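6-phospho-beta-d glycosidase (Streptococcus pyogenes, PDB 5FOO) probably hydrolyses 6-phospho-beta-glucosides as a family 1 glycoside hydrolase, and binds 6-phosphocyclophellitol in its pocket. Local coordinates at residues A[166-171]-A[176-181]; A[194-199]-A[250-255]; A[221-226]-A[254-259]; A[259-264]-A[284-289]. The protein carries 1 engineered substitution. All coordinates share one frame; numbering follows the deposited sequence.

How the interactions relate
Helix 235-258 ties the set together. It supplies a segment to interactions 2 and 3, whose centres are 7 Å apart, and runs into Gly259, which interactions 3 and 4 share. Interactions 2 and 4 have centres 8 Å apart and meet where Leu251 CD2 lies 3.7 Å from Phe261 CE1. Interaction 1 reaches the group through its helix: Met167 N is 3.5 Å from Phe252 CE2, and Pro166 CD is 3.7 Å from Leu223 CD2. The bound 6-phosphocyclophellitol is about 7 Å from the Val168 side chain, about 11 Å from that of Leu223 and about 14 Å from that of Leu196, so of these three side chains Val168 lies nearest the ligand.

Interaction 1. Residues A[166-171]-A[176-181]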
# COMPACT_ATOMS: atom_id res chain seq x y z
N PRO A 166 -3.14 5.88 1.13
CA PRO A 166 -3.55 6.85 2.05
C PRO A 166 -5.05 6.85 2.36
O PRO A 166 -5.41 7.14 3.52
CB PRO A 166 -3.06 8.15 1.45
CG PRO A 166 -3.04 7.91 0.01
CD PRO A 166 -2.52 6.50 -0.05
N MET A 167 -5.90 6.44 1.42
CA MET A 167 -7.36 6.36 1.76
C MET A 167 -7.66 5.26 2.78
O MET A 167 -8.65 5.31 3.47
CB MET A 167 -8.24 6.16 0.51
CG MET A 167 -9.79 6.21 0.80
SD MET A 167 -10.22 7.75 1.61
CE MET A 167 -10.43 8.77 0.19
N VAL A 168 -6.84 4.21 2.83
CA VAL A 168 -6.93 3.17 3.85
C VAL A 168 -6.60 3.75 5.26
O VAL A 168 -7.21 3.36 6.23
CB VAL A 168 -6.08 1.92 3.53
CG1 VAL A 168 -6.12 0.93 4.67
CG2 VAL A 168 -6.57 1.25 2.23
N VAL A 169 -5.65 4.65 5.36
CA VAL A 169 -5.39 5.35 6.62
C VAL A 169 -6.61 6.23 7.04
O VAL A 169 -6.97 6.26 8.23
CB VAL A 169 -4.16 6.25 6.48
CG1 VAL A 169 -3.99 7.16 7.69
CG2 VAL A 169 -2.91 5.39 6.35
N VAL A 170 -7.16 6.98 6.09
CA VAL A 170 -8.28 7.82 6.33
C VAL A 170 -9.44 6.94 6.85
O VAL A 170 -10.04 7.29 7.84
CB VAL A 170 -8.75 8.44 5.03
CG1 VAL A 170 -10.13 9.10 5.17
CG2 VAL A 170 -7.75 9.44 4.50
N GLU A 171 -9.74 5.83 6.16
CA GLU A 171 -10.83 4.97 6.51
C GLU A 171 -10.58 4.22 7.79
O GLU A 171 -11.42 4.30 8.72
CB GLU A 171 -11.24 4.03 5.34
CG GLU A 171 -11.96 4.91 4.30
CD GLU A 171 -12.57 4.20 3.08
OE1 GLU A 171 -12.23 2.98 2.93
OE2 GLU A 171 -13.38 4.88 2.28
N MET A 176 -13.94 3.54 9.77
CA MET A 176 -14.35 2.15 9.80
C MET A 176 -13.71 1.35 10.91
O MET A 176 -13.84 0.14 10.93
CB MET A 176 -13.99 1.49 8.46
CG MET A 176 -14.52 2.19 7.20
SD MET A 176 -16.29 1.94 6.92
CE MET A 176 -16.45 0.18 6.46
N GLN A 177 -12.95 1.99 11.78
CA GLN A 177 -12.42 1.38 13.00
C GLN A 177 -11.44 0.21 12.87
O GLN A 177 -11.48 -0.69 13.65
CB GLN A 177 -13.59 1.04 13.96
CG GLN A 177 -14.51 2.23 14.16
CD GLN A 177 -15.66 1.89 15.12
OE1 GLN A 177 -16.79 1.73 14.70
NE2 GLN A 177 -15.36 1.79 16.38
N PHE A 178 -10.49 0.28 11.94
CA PHE A 178 -9.50 -0.81 11.82
C PHE A 178 -8.04 -0.40 11.91
O PHE A 178 -7.16 -1.25 11.93
CB PHE A 178 -9.81 -1.70 10.60
CG PHE A 178 -9.70 -1.00 9.25
CD1 PHE A 178 -8.45 -0.91 8.59
CD2 PHE A 178 -10.84 -0.49 8.61
CE1 PHE A 178 -8.38 -0.31 7.32
CE2 PHE A 178 -10.76 0.09 7.34
CZ PHE A 178 -9.53 0.20 6.71
N HIS A 179 -7.80 0.88 12.00
CA HIS A 179 -6.54 1.40 12.56
C HIS A 179 -6.86 2.23 13.78
O HIS A 179 -7.91 2.92 13.85
CB HIS A 179 -5.84 2.37 11.56
CG HIS A 179 -5.43 1.73 10.28
ND1 HIS A 179 -4.90 2.43 9.22
CD2 HIS A 179 -5.42 0.42 9.91
CE1 HIS A 179 -4.61 1.60 8.23
NE2 HIS A 179 -4.94 0.37 8.61
N TYR A 180 -5.91 2.26 14.67
CA TYR A 180 -5.88 3.21 15.76
C TYR A 180 -5.84 4.70 15.36
O TYR A 180 -5.15 5.00 14.37
CB TYR A 180 -4.66 2.93 16.68
CG TYR A 180 -4.73 3.70 18.00
CD1 TYR A 180 -4.23 4.98 18.10
CD2 TYR A 180 -5.41 3.18 19.13
CE1 TYR A 180 -4.34 5.72 19.29
CE2 TYR A 180 -5.52 3.89 20.34
CZ TYR A 180 -5.00 5.16 20.40
OH TYR A 180 -5.11 5.89 21.53
N PRO A 181 -6.86 5.48 15.78
CA PRO A 181 -7.38 5.62 17.13
C PRO A 181 -8.76 4.98 16.99
O PRO A 181 -9.50 4.96 17.94
CB PRO A 181 -7.49 7.12 17.40
CG PRO A 181 -7.60 7.74 16.05
CD PRO A 181 -6.79 6.81 15.14
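The chain turns back on itself where Glu171 and Met176 bring their CA atoms to 5.6 Å, and the backbone N of Met176 donates to Glu171 O over 2.8 Å with an N-H...O angle of 158°. This bond spans five residues and closes the end of helix 166-174; Gly172 extends the closure through backbone hydrogen bonds with Phe178 and His179. The side chains meet further back on the helix. With CG1 of Val168 anti to the backbone N (chi1 176°), that methyl reaches the edge of the Phe178 ring in its plane, 3.7 Å from CE1. It is also 3.9 Å from CE1 of His179, whose imidazole crosses the valine at about a right angle and comes obliquely to Val168 O. His179 ND1 stands 3.9 Å from Val169 CA. Around the turn, Met176 CG lies 4.2 Å from Glu171 CB before the rest of the methionine bends away. The carboxylate of Glu171 leaves the contact, its OE2 accepting from Trp247 NE1. The one hydrogen bond between the segments is backbone to backbone; the side chains add apolar contact through the valine methyl wedged against two rings, and the Val168 side chain lies about 7 Å from the bound 6-phosphocyclophellitol.

Interaction 2. Residues A[194-199]-A[250-255]; sequences YNLALA and DLFMEA
Leu196 and Ala197 meet Phe252 between two successive outer helices of the (beta/alpha)8 barrel, 186-208 and 235-258, which follow the fourth and fifth barrel strands. The short segments run nearly parallel, their N-to-C directions 22° apart and their axes 10.3 Å at closest approach. That spacing is bridged by one large side chain opposite a small one. Phe252 has CG anti to its own carbonyl carbon (chi1 -75°), which brings the end of the ring closer to the partner helix than its first bond suggests. CE1 is the atom that touches: the backbone N of Ala197 lies at the ring edge, in plane, 3.8 Å away, and Leu196 CB approaches obliquely at 3.9 Å. Ala197 CB is 4.1 Å from the same CE1 and 4.3 Å from Ala255 CB, where two alanine methyls meet. Leu251 CD2 covers one ring face of Phe252 from within its own helix, 4.0 Å above the centre. No hydrogen bond crosses, and all four touching residues are buried. Beyond them, Pro166 of helix 166-174 packs on both Leu196 and Phe252, while Tyr194 and Leu198 turn to helix 280-288, so the pair lies between those two helices.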
# COMPACT_ATOMS: atom_id res chain seq x y z
N TYR A 194 -7.17 15.42 2.82
CA TYR A 194 -6.48 16.58 2.25
C TYR A 194 -5.02 16.64 2.74
O TYR A 194 -4.09 16.90 1.95
CB TYR A 194 -7.20 17.88 2.58
CG TYR A 194 -6.45 19.13 2.21
CD1 TYR A 194 -5.57 19.69 3.06
CD2 TYR A 194 -6.67 19.74 0.98
CE1 TYR A 194 -4.87 20.84 2.71
CE2 TYR A 194 -6.00 20.90 0.61
CZ TYR A 194 -5.08 21.43 1.46
OH TYR A 194 -4.45 22.53 1.07
N ASN A 195 -4.81 16.37 4.03
CA ASN A 195 -3.49 16.54 4.62
C ASN A 195 -2.52 15.49 4.06
O ASN A 195 -1.35 15.79 3.80
CB ASN A 195 -3.52 16.50 6.14
CG ASN A 195 -4.13 17.76 6.76
OD1 ASN A 195 -4.44 18.77 6.09
ND2 ASN A 195 -4.30 17.70 8.07
N LEU A 196 -3.00 14.27 3.80
CA LEU A 196 -2.18 13.22 3.16
C LEU A 196 -1.76 13.54 1.73
O LEU A 196 -0.60 13.31 1.31
CB LEU A 196 -2.89 11.88 3.26
CG LEU A 196 -2.89 11.33 4.67
CD1 LEU A 196 -3.92 10.21 4.74
CD2 LEU A 196 -1.55 10.79 5.08
N ALA A 197 -2.70 14.13 0.99
CA ALA A 197 -2.45 14.58 -0.38
C ALA A 197 -1.45 15.76 -0.43
O ALA A 197 -0.60 15.77 -1.27
CB ALA A 197 -3.73 15.00 -1.04
N LEU A 198 -1.62 16.71 0.47
CA LEU A 198 -0.71 17.81 0.65
C LEU A 198 0.68 17.32 1.06
O LEU A 198 1.68 17.81 0.54
CB LEU A 198 -1.21 18.81 1.68
CG LEU A 198 -0.24 19.98 2.02
CD1 LEU A 198 -0.03 20.89 0.83
CD2 LEU A 198 -0.80 20.78 3.17
N ALA A 199 0.74 16.37 1.98
CA ALA A 199 2.01 15.72 2.33
C ALA A 199 2.69 15.06 1.15
O ALA A 199 3.88 15.12 1.04
CB ALA A 199 1.81 14.71 3.44
N ASP A 250 -10.79 8.83 -7.12
CA ASP A 250 -10.47 10.12 -7.73
C ASP A 250 -9.76 11.10 -6.85
O ASP A 250 -8.87 11.81 -7.35
CB ASP A 250 -11.67 10.78 -8.31
CG ASP A 250 -12.28 10.01 -9.43
OD1 ASP A 250 -11.88 8.86 -9.73
OD2 ASP A 250 -13.21 10.56 -9.99
N LEU A 251 -10.12 11.18 -5.56
CA LEU A 251 -9.55 12.19 -4.65
C LEU A 251 -8.01 12.09 -4.76
O LEU A 251 -7.34 13.02 -5.13
CB LEU A 251 -10.02 11.93 -3.21
CG LEU A 251 -9.74 13.02 -2.17
CD1 LEU A 251 -10.41 12.71 -0.82
CD2 LEU A 251 -8.26 13.20 -1.91
N PHE A 252 -7.46 10.93 -4.45
CA PHE A 252 -6.00 10.84 -4.40
C PHE A 252 -5.35 10.75 -5.81
O PHE A 252 -4.23 11.23 -5.98
CB PHE A 252 -5.52 9.71 -3.48
CG PHE A 252 -5.66 10.01 -2.01
CD1 PHE A 252 -4.87 10.96 -1.39
CD2 PHE A 252 -6.59 9.32 -1.22
CE1 PHE A 252 -4.98 11.23 -0.02
CE2 PHE A 252 -6.75 9.62 0.15
CZ PHE A 252 -5.92 10.56 0.75
N MET A 253 -6.02 10.11 -6.77
CA MET A 253 -5.50 10.01 -8.14
C MET A 253 -5.40 11.36 -8.83
O MET A 253 -4.38 11.66 -9.40
CB MET A 253 -6.29 9.07 -9.01
CG MET A 253 -6.04 7.60 -8.73
SD MET A 253 -4.41 7.02 -9.25
CE MET A 253 -4.59 7.16 -11.03
N GLU A 254 -6.46 12.16 -8.73
CA GLU A 254 -6.50 13.47 -9.34
C GLU A 254 -5.45 14.33 -8.72
O GLU A 254 -4.76 15.02 -9.43
CB GLU A 254 -7.89 14.13 -9.26
CG GLU A 254 -8.95 13.50 -10.15
CD GLU A 254 -8.56 13.53 -11.62
OE1 GLU A 254 -7.94 14.51 -12.07
OE2 GLU A 254 -8.90 12.55 -12.32
N ALA A 255 -5.32 14.32 -7.39
CA ALA A 255 -4.28 15.08 -6.74
C ALA A 255 -2.85 14.60 -7.09
O ALA A 255 -1.98 15.41 -7.38
CB ALA A 255 -4.45 15.06 -5.25

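Interaction 3. Residues A[221-226]-A[254-259]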
# COMPACT_ATOMS: atom_id res chain seq x y z
N THR A 221 3.44 7.71 -5.54
CA THR A 221 2.67 7.27 -4.39
C THR A 221 2.00 5.96 -4.77
O THR A 221 2.02 5.59 -5.93
CB THR A 221 1.70 8.37 -3.89
OG1 THR A 221 1.21 8.01 -2.59
CG2 THR A 221 0.52 8.58 -4.88
N ILE A 222 1.48 5.22 -3.78
CA ILE A 222 0.84 3.93 -4.02
C ILE A 222 -0.63 4.07 -3.68
O ILE A 222 -1.00 4.32 -2.52
CB ILE A 222 1.51 2.80 -3.22
CG1 ILE A 222 2.99 2.63 -3.61
CG2 ILE A 222 0.78 1.48 -3.41
CD1 ILE A 222 3.79 1.93 -2.53
N LEU A 223 -1.46 3.89 -4.68
CA LEU A 223 -2.88 4.18 -4.59
C LEU A 223 -3.70 2.96 -4.99
O LEU A 223 -3.12 1.95 -5.32
CB LEU A 223 -3.25 5.39 -5.43
CG LEU A 223 -2.55 6.69 -5.12
CD1 LEU A 223 -3.07 7.78 -6.02
CD2 LEU A 223 -2.67 7.11 -3.67
N ASN A 224 -5.03 3.04 -4.84
CA ASN A 224 -6.01 2.04 -5.36
C ASN A 224 -6.76 2.64 -6.53
O ASN A 224 -7.24 3.81 -6.50
CB ASN A 224 -7.02 1.66 -4.29
CG ASN A 224 -6.57 0.45 -3.44
OD1 ASN A 224 -6.84 -0.72 -3.79
ND2 ASN A 224 -5.95 0.74 -2.26
N LEU A 225 -6.86 1.88 -7.60
CA LEU A 225 -7.74 2.30 -8.66
C LEU A 225 -8.82 1.20 -8.87
O LEU A 225 -9.42 1.10 -9.93
CB LEU A 225 -6.91 2.60 -9.91
CG LEU A 225 -7.28 3.62 -10.99
CD1 LEU A 225 -7.78 4.96 -10.51
CD2 LEU A 225 -6.04 3.82 -11.83
N THR A 226 -9.06 0.40 -7.84
CA THR A 226 -10.10 -0.67 -7.90
C THR A 226 -11.45 -0.09 -8.36
O THR A 226 -11.89 0.86 -7.79
CB THR A 226 -10.19 -1.36 -6.55
OG1 THR A 226 -8.90 -1.89 -6.19
CG2 THR A 226 -11.26 -2.51 -6.56
N GLU A 254 -6.46 12.16 -8.73
CA GLU A 254 -6.50 13.47 -9.34
C GLU A 254 -5.45 14.33 -8.72
O GLU A 254 -4.76 15.02 -9.43
CB GLU A 254 -7.89 14.13 -9.26
CG GLU A 254 -8.95 13.50 -10.15
CD GLU A 254 -8.56 13.53 -11.62
OE1 GLU A 254 -7.94 14.51 -12.07
OE2 GLU A 254 -8.90 12.55 -12.32
N ALA A 255 -5.32 14.32 -7.39
CA ALA A 255 -4.28 15.08 -6.74
C ALA A 255 -2.85 14.60 -7.09
O ALA A 255 -1.98 15.41 -7.38
CB ALA A 255 -4.45 15.06 -5.25
N ALA A 256 -2.60 13.29 -7.09
CA ALA A 256 -1.28 12.74 -7.43
C ALA A 256 -0.81 13.08 -8.87
O ALA A 256 0.31 13.50 -9.06
CB ALA A 256 -1.24 11.25 -7.23
N VAL A 257 -1.69 12.86 -9.85
CA VAL A 257 -1.36 12.87 -11.24
C VAL A 257 -1.61 14.26 -11.86
O VAL A 257 -0.77 14.74 -12.56
CB VAL A 257 -2.22 11.86 -12.00
CG1 VAL A 257 -1.95 11.93 -13.48
CG2 VAL A 257 -2.01 10.42 -11.47
N HIS A 258 -2.76 14.87 -11.60
CA HIS A 258 -3.13 16.14 -12.17
C HIS A 258 -2.99 17.25 -11.22
O HIS A 258 -3.15 18.35 -11.64
CB HIS A 258 -4.53 16.13 -12.82
CG HIS A 258 -4.66 15.15 -13.95
ND1 HIS A 258 -5.58 14.12 -13.95
CD2 HIS A 258 -3.95 15.00 -15.10
CE1 HIS A 258 -5.46 13.40 -15.05
NE2 HIS A 258 -4.44 13.90 -15.75
N GLY A 259 -2.64 17.03 -9.96
CA GLY A 259 -2.36 18.18 -9.06
C GLY A 259 -3.61 19.02 -8.72
O GLY A 259 -3.48 20.20 -8.38
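No ring enters the meeting of Ala256 with Thr221 and Leu223; the flat groups lie beside it, on the helix. There the imidazole of His258 carries Val257 CG1 over the centre of one face, 3.9 Å above the plane, and has the carboxylate carbon of Glu254 at its edge. His258 ND1 donates to Glu254 OE1 over 3.0 Å with an N-H...O angle of 151°. The approach is tilted: the donor lies 37° out of the carboxylate plane. At the other end of the imidazole, NE2 is hydrogen-bonded to Asp358 OD2, so both ring nitrogens are engaged and its rotation is probably fixed.

The contact itself rests on three buried residues and 74 Å² of surface. Ala256 CB points at the strand and touches two side chains, Thr221 CG2 at 4.0 Å and Leu223 CD1 at 4.1 Å. Thr221 holds OG1 anti to its backbone N (chi1 -167°), which turns CG2 to the helix, while OG1 makes a weak hydrogen bond to His163 O. The nearest CA pair, Thr221 and Ala256, is 7.4 Å apart, consistent with a methyl being the helix's contact group.

Strand 218-224 is the fifth of the barrel, and the contact packs outer helix 235-258 on this strand, which precedes it. Thr221 and Leu223 both bond through their backbones to Gly295 in strand 293-297, and Ile222 pairs with His163 and Glu165 on the other neighbouring side. Asn224 ND2 is hydrogen-bonded to Glu165 OE2, linking the strand to a residue of the 6-phosphocyclophellitol pocket.

Interaction 4. Residues A[259-264]-A[284-289]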
# COMPACT_ATOMS: atom_id res chain seq x y z
N GLY A 259 -2.64 17.03 -9.96
CA GLY A 259 -2.36 18.18 -9.06
C GLY A 259 -3.61 19.02 -8.72
O GLY A 259 -3.48 20.20 -8.38
N LYS A 260 -4.80 18.41 -8.79
CA LYS A 260 -6.08 19.07 -8.46
C LYS A 260 -6.98 18.09 -7.74
O LYS A 260 -6.86 16.88 -7.91
CB LYS A 260 -6.84 19.53 -9.73
CG LYS A 260 -6.02 20.21 -10.81
N PHE A 261 -7.91 18.58 -6.95
CA PHE A 261 -8.95 17.69 -6.42
C PHE A 261 -10.11 17.63 -7.40
O PHE A 261 -10.29 18.54 -8.13
CB PHE A 261 -9.35 18.15 -5.09
CG PHE A 261 -8.28 18.00 -4.07
CD1 PHE A 261 -7.99 16.76 -3.56
CD2 PHE A 261 -7.54 19.10 -3.64
CE1 PHE A 261 -6.97 16.63 -2.61
CE2 PHE A 261 -6.54 18.94 -2.71
CZ PHE A 261 -6.25 17.71 -2.19
N PRO A 262 -10.88 16.55 -7.44
CA PRO A 262 -12.02 16.54 -8.37
C PRO A 262 -13.14 17.48 -7.93
O PRO A 262 -13.58 17.43 -6.75
CB PRO A 262 -12.52 15.11 -8.36
CG PRO A 262 -11.66 14.37 -7.39
CD PRO A 262 -10.78 15.33 -6.64
N GLU A 263 -13.59 18.32 -8.86
CA GLU A 263 -14.50 19.43 -8.57
C GLU A 263 -15.85 18.92 -8.04
O GLU A 263 -16.42 19.46 -7.09
CB GLU A 263 -14.74 20.23 -9.84
CG GLU A 263 -13.54 20.97 -10.38
CD GLU A 263 -13.67 22.46 -10.22
OE1 GLU A 263 -13.46 22.94 -9.07
OE2 GLU A 263 -13.99 23.12 -11.25
N GLU A 264 -16.31 17.84 -8.63
CA GLU A 264 -17.57 17.27 -8.21
C GLU A 264 -17.51 16.78 -6.75
O GLU A 264 -18.49 16.94 -6.02
CB GLU A 264 -18.01 16.15 -9.16
CG GLU A 264 -19.43 15.70 -8.92
CD GLU A 264 -19.86 14.54 -9.81
OE1 GLU A 264 -19.14 14.14 -10.75
OE2 GLU A 264 -20.95 14.00 -9.55
N ALA A 284 -1.53 25.42 -4.78
CA ALA A 284 -0.52 25.63 -5.83
C ALA A 284 0.66 24.66 -5.65
O ALA A 284 1.17 24.12 -6.64
CB ALA A 284 -0.04 27.09 -5.81
N LEU A 285 1.04 24.36 -4.40
CA LEU A 285 2.09 23.33 -4.13
C LEU A 285 1.62 22.00 -4.69
O LEU A 285 2.38 21.34 -5.40
CB LEU A 285 2.42 23.21 -2.63
CG LEU A 285 3.82 23.35 -2.07
CD1 LEU A 285 4.68 24.30 -2.89
CD2 LEU A 285 3.78 23.84 -0.61
N ILE A 286 0.35 21.65 -4.50
CA ILE A 286 -0.20 20.40 -5.01
C ILE A 286 -0.22 20.38 -6.56
O ILE A 286 0.12 19.38 -7.16
CB ILE A 286 -1.61 20.09 -4.38
CG1 ILE A 286 -1.47 19.86 -2.87
CG2 ILE A 286 -2.26 18.89 -5.05
CD1 ILE A 286 -2.79 19.90 -2.06
N ALA A 287 -0.59 21.50 -7.17
CA ALA A 287 -0.64 21.60 -8.61
C ALA A 287 0.79 21.49 -9.23
O ALA A 287 0.97 20.98 -10.36
CB ALA A 287 -1.27 22.92 -9.03
N GLU A 288 1.78 21.92 -8.47
CA GLU A 288 3.14 21.97 -8.96
C GLU A 288 4.02 20.75 -8.63
O GLU A 288 5.14 20.68 -9.14
CB GLU A 288 3.79 23.15 -8.40
CG GLU A 288 3.32 24.42 -9.03
CD GLU A 288 3.82 25.63 -8.30
OE1 GLU A 288 4.70 25.49 -7.44
OE2 GLU A 288 3.26 26.70 -8.56
N ASN A 289 3.52 19.80 -7.84
CA ASN A 289 4.34 18.70 -7.28
C ASN A 289 3.54 17.44 -7.35
O ASN A 289 2.85 17.05 -6.37
CB ASN A 289 4.73 19.03 -5.88
CG ASN A 289 5.66 20.22 -5.80
OD1 ASN A 289 5.28 21.38 -5.53
ND2 ASN A 289 6.88 19.94 -6.03
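Gly259 lies against the backbone of Ile286 and Ala287, and this is where the contact is tight. The CA atoms of Gly259 and Ala287 are 3.9 Å apart, and Gly259 CA stands 3.3 Å from Ile286 O. In return Gly259 O comes to 3.2 Å from Ala287 CA, a CA-H...O contact with an angle of 126° at the hydrogen. The same carbonyl has Ala287 CB at 3.6 Å and Ile286 CG2 at 3.8 Å beside it. No conventional hydrogen bond crosses between the segments, and without a side chain on Gly259 the two backbones can meet directly.

Gly259 is the first residue after helix 235-258 to leave helical phi/psi, with a positive phi of 68°, and its N makes a weak hydrogen bond to Ala255 O. The chain then runs extended to Pro262, the N-cap of helix 263-271. Between the fifth and sixth barrel strands, therefore, the outer helix is followed by two further helices, 263-271 and 280-288, and the contact joins the approach to the first with the end of the second.

The side chains meet at ordinary van der Waals spacing. Phe261 crosses Ile286 at about a right angle, and Phe261 CE2 is 3.9 Å from Ile286 CD1 in an oblique approach. The ring of Phe261 also meets Trp276 and rests on Leu251 and Ala255 of helix 235-258, while Ile286 packs on Ala201 of helix 186-208. The loose side faces solvent: Ala287 is exposed although it touches Gly259, and Lys260 turns its first side-chain bond away from helix 280-288, with no atoms modelled beyond CG.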